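Local coordinates for protein 4-dehydrase (Streptomyces venezuelae, PDB 2PO3) that probably transfers an amino group, with the help of pyridoxal phosphate, to a TDP-linked sugar on the way to desosamine, at residues 82-87 with 108-113. Residues are numbered along the deposited sequence; the frame is centred on the assembly and turned at random.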
ATOM      1  N   LEU A  82       3.291  -5.411  -8.687  1.00 22.81           N
ATOM      2  CA  LEU A  82       4.746  -5.586  -8.745  1.00 24.39           C
ATOM      3  C   LEU A  82       5.131  -6.750  -9.643  1.00 16.78           C
ATOM      4  O   LEU A  82       6.103  -6.693 -10.373  1.00 20.62           O
ATOM      5  CB  LEU A  82       5.481  -5.835  -7.404  1.00 18.68           C
ATOM      6  CG  LEU A  82       5.143  -4.897  -6.264  1.00 23.49           C
ATOM      7  CD1 LEU A  82       5.465  -5.593  -4.947  1.00 16.78           C
ATOM      8  CD2 LEU A  82       6.040  -3.660  -6.331  1.00 26.77           C
ATOM      9  N   LEU A  83       4.382  -7.829  -9.534  1.00 18.78           N
ATOM     10  CA  LEU A  83       4.670  -9.016 -10.315  1.00 22.29           C
ATOM     11  C   LEU A  83       4.627  -8.697 -11.786  1.00 26.38           C
ATOM     12  O   LEU A  83       5.565  -8.966 -12.526  1.00 19.87           O
ATOM     13  CB  LEU A  83       3.653 -10.092  -9.912  1.00 24.15           C
ATOM     14  CG  LEU A  83       3.834 -11.368 -10.705  1.00 23.15           C
ATOM     15  CD1 LEU A  83       5.302 -11.807 -10.693  1.00 18.96           C
ATOM     16  CD2 LEU A  83       2.976 -12.436 -10.067  1.00 23.95           C
ATOM     17  N   ALA A  84       3.513  -8.085 -12.177  1.00 20.11           N
ATOM     18  CA  ALA A  84       3.340  -7.683 -13.547  1.00 17.01           C
ATOM     19  C   ALA A  84       4.515  -6.856 -13.990  1.00 25.16           C
ATOM     20  O   ALA A  84       5.188  -7.268 -14.934  1.00 30.05           O
ATOM     21  CB  ALA A  84       2.050  -6.919 -13.796  1.00 17.52           C
ATOM     22  N   HIS A  85       4.760  -5.712 -13.323  1.00 27.40           N
ATOM     23  CA  HIS A  85       5.869  -4.822 -13.678  1.00 23.29           C
ATOM     24  C   HIS A  85       7.205  -5.511 -13.691  1.00 28.83           C
ATOM     25  O   HIS A  85       7.950  -5.323 -14.640  1.00 33.51           O
ATOM     26  CB  HIS A  85       5.964  -3.506 -12.890  1.00 19.46           C
ATOM     27  CG  HIS A  85       5.049  -2.427 -13.390  1.00 19.18           C
ATOM     28  ND1 HIS A  85       4.819  -2.205 -14.740  1.00 21.47           N
ATOM     29  CD2 HIS A  85       4.319  -1.507 -12.677  1.00 17.90           C
ATOM     30  CE1 HIS A  85       3.981  -1.160 -14.800  1.00 20.18           C
ATOM     31  NE2 HIS A  85       3.650  -0.711 -13.573  1.00 16.62           N
ATOM     32  N   ALA A  86       7.501  -6.286 -12.644  1.00 22.31           N
ATOM     33  CA  ALA A  86       8.770  -7.019 -12.546  1.00 21.19           C
ATOM     34  C   ALA A  86       9.009  -7.958 -13.735  1.00 31.92           C
ATOM     35  O   ALA A  86      10.132  -8.141 -14.199  1.00 34.33           O
ATOM     36  CB  ALA A  86       8.852  -7.820 -11.236  1.00 19.11           C
ATOM     37  N   ALA A  87       7.921  -8.561 -14.218  1.00 32.57           N
ATOM     38  CA  ALA A  87       7.949  -9.503 -15.321  1.00 29.57           C
ATOM     39  C   ALA A  87       7.883  -8.884 -16.706  1.00 30.64           C
ATOM     40  O   ALA A  87       8.010  -9.587 -17.712  1.00 37.86           O
ATOM     41  CB  ALA A  87       6.849 -10.530 -15.141  1.00 24.87           C
ATOM     42  N   ARG A 108      -5.313  -3.355 -14.420  1.00 20.99           N
ATOM     43  CA  ARG A 108      -5.888  -2.255 -15.162  1.00 18.89           C
ATOM     44  C   ARG A 108      -5.342  -0.912 -14.657  1.00 26.62           C
ATOM     45  O   ARG A 108      -5.162   0.054 -15.399  1.00 26.37           O
ATOM     46  CB  ARG A 108      -7.416  -2.297 -15.048  1.00 23.53           C
ATOM     47  CG  ARG A 108      -8.105  -1.034 -15.557  1.00 16.26           C
ATOM     48  CD  ARG A 108      -8.356  -1.125 -17.065  1.00 34.47           C
ATOM     49  NE  ARG A 108      -7.141  -1.166 -17.902  1.00 27.94           N
ATOM     50  CZ  ARG A 108      -6.486  -0.059 -18.243  1.00 24.83           C
ATOM     51  NH1 ARG A 108      -6.904   1.140 -17.808  1.00 26.36           N
ATOM     52  NH2 ARG A 108      -5.390  -0.150 -19.006  1.00 27.27           N
ATOM     53  N   TRP A 109      -5.096  -0.878 -13.355  1.00 16.21           N
ATOM     54  CA  TRP A 109      -4.579   0.290 -12.631  1.00 18.26           C
ATOM     55  C   TRP A 109      -3.232   0.724 -13.160  1.00 23.55           C
ATOM     56  O   TRP A 109      -2.942   1.924 -13.227  1.00 23.89           O
ATOM     57  CB  TRP A 109      -4.404  -0.103 -11.154  1.00 17.76           C
ATOM     58  CG  TRP A 109      -4.108   1.056 -10.278  1.00 14.90           C
ATOM     59  CD1 TRP A 109      -2.914   1.322  -9.701  1.00 18.10           C
ATOM     60  CD2 TRP A 109      -5.020   2.095  -9.856  1.00 15.98           C
ATOM     61  NE1 TRP A 109      -3.019   2.478  -8.940  1.00 22.78           N
ATOM     62  CE2 TRP A 109      -4.290   2.985  -9.030  1.00 21.88           C
ATOM     63  CE3 TRP A 109      -6.361   2.401 -10.134  1.00 18.38           C
ATOM     64  CZ2 TRP A 109      -4.884   4.122  -8.447  1.00 18.67           C
ATOM     65  CZ3 TRP A 109      -6.944   3.527  -9.574  1.00 16.82           C
ATOM     66  CH2 TRP A 109      -6.214   4.371  -8.723  1.00 17.48           C
ATOM     67  N   ILE A 110      -2.415  -0.277 -13.546  1.00 22.22           N
ATOM     68  CA  ILE A 110      -1.085  -0.006 -14.084  1.00 21.14           C
ATOM     69  C   ILE A 110      -1.050  -0.068 -15.598  1.00 21.61           C
ATOM     70  O   ILE A 110       0.012  -0.263 -16.165  1.00 18.18           O
ATOM     71  CB  ILE A 110      -0.021  -0.902 -13.508  1.00 19.79           C
ATOM     72  CG1 ILE A 110      -0.446  -2.359 -13.625  1.00 15.28           C
ATOM     73  CG2 ILE A 110       0.212  -0.551 -12.042  1.00 19.17           C
ATOM     74  CD1 ILE A 110       0.745  -3.303 -13.486  1.00 13.45           C
ATOM     75  N   GLY A 111      -2.236   0.068 -16.215  1.00 27.69           N
ATOM     76  CA  GLY A 111      -2.399   0.066 -17.666  1.00 25.35           C
ATOM     77  C   GLY A 111      -2.508  -1.255 -18.449  1.00 29.31           C
ATOM     78  O   GLY A 111      -2.415  -1.216 -19.656  1.00 28.25           O
ATOM     79  N   LEU A 112      -2.691  -2.422 -17.832  1.00 21.59           N
ATOM     80  CA  LEU A 112      -2.821  -3.660 -18.589  1.00 17.98           C
ATOM     81  C   LEU A 112      -4.273  -3.912 -19.021  1.00 21.98           C
ATOM     82  O   LEU A 112      -5.209  -3.188 -18.651  1.00 22.19           O
ATOM     83  CB  LEU A 112      -2.173  -4.910 -17.944  1.00 20.26           C
ATOM     84  CG  LEU A 112      -0.664  -4.773 -17.784  1.00 21.40           C
ATOM     85  CD1 LEU A 112      -0.197  -5.704 -16.677  1.00 20.61           C
ATOM     86  CD2 LEU A 112       0.036  -5.186 -19.073  1.00 19.16           C
ATOM     87  N   THR A 113      -4.478  -4.968 -19.809  1.00 19.57           N
ATOM     88  CA  THR A 113      -5.802  -5.304 -20.331  1.00 20.97           C
ATOM     89  C   THR A 113      -6.259  -6.701 -19.982  1.00 24.30           C
ATOM     90  O   THR A 113      -5.865  -7.751 -20.582  1.00 24.64           O
ATOM     91  CB  THR A 113      -5.794  -5.199 -21.885  1.00 43.59           C
ATOM     92  OG1 THR A 113      -5.356  -3.928 -22.276  1.00 30.51           O
ATOM     93  CG2 THR A 113      -7.163  -5.494 -22.511  1.00 24.51           C
TER
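The carbonyl oxygen of L112, a residue whose side chain packs on A84, is gripped twice by R108. R108 NE donates to L112 O at 2.9 Å, almost in line with the C=O bond though bent at the hydrogen (147°), while R108 NH2 reaches L112 O at 3.1 Å from above the carbonyl plane. This side-on clasp spans the Schellman motif, with G111 as its C-prime residue, that ends helix 102-109 and leads into strand 113-117. From the turn, I110 and L112 face helix 76-87: the CB of A84 touches I110 CD1 and L112 CD1, each at 3.9 Å. The CG1 of I110 sits between its backbone N and carbonyl carbon (chi1 51°), and from there CD1 lies over one face of the H85 ring in a CH-pi contact, 4.0 Å from the centroid. At the ring's rim, H85 NE2 comes within 3.7 Å of I110 CB, but NE2 itself is hydrogen-bonded to W109 O of the second subunit, whose indole also meets the imidazole edge-to-face. With H85 cut back to an alanine, that carbonyl would probably lose its imidazole partner and I110 CD1 the ring face beneath it, keeping A84 CB. Between the segments the contact thus rests on van der Waals and CH-pi contacts, yet through H85 it ties the packing of helix 76-87 against the turn after helix 102-109 to the dimer interface.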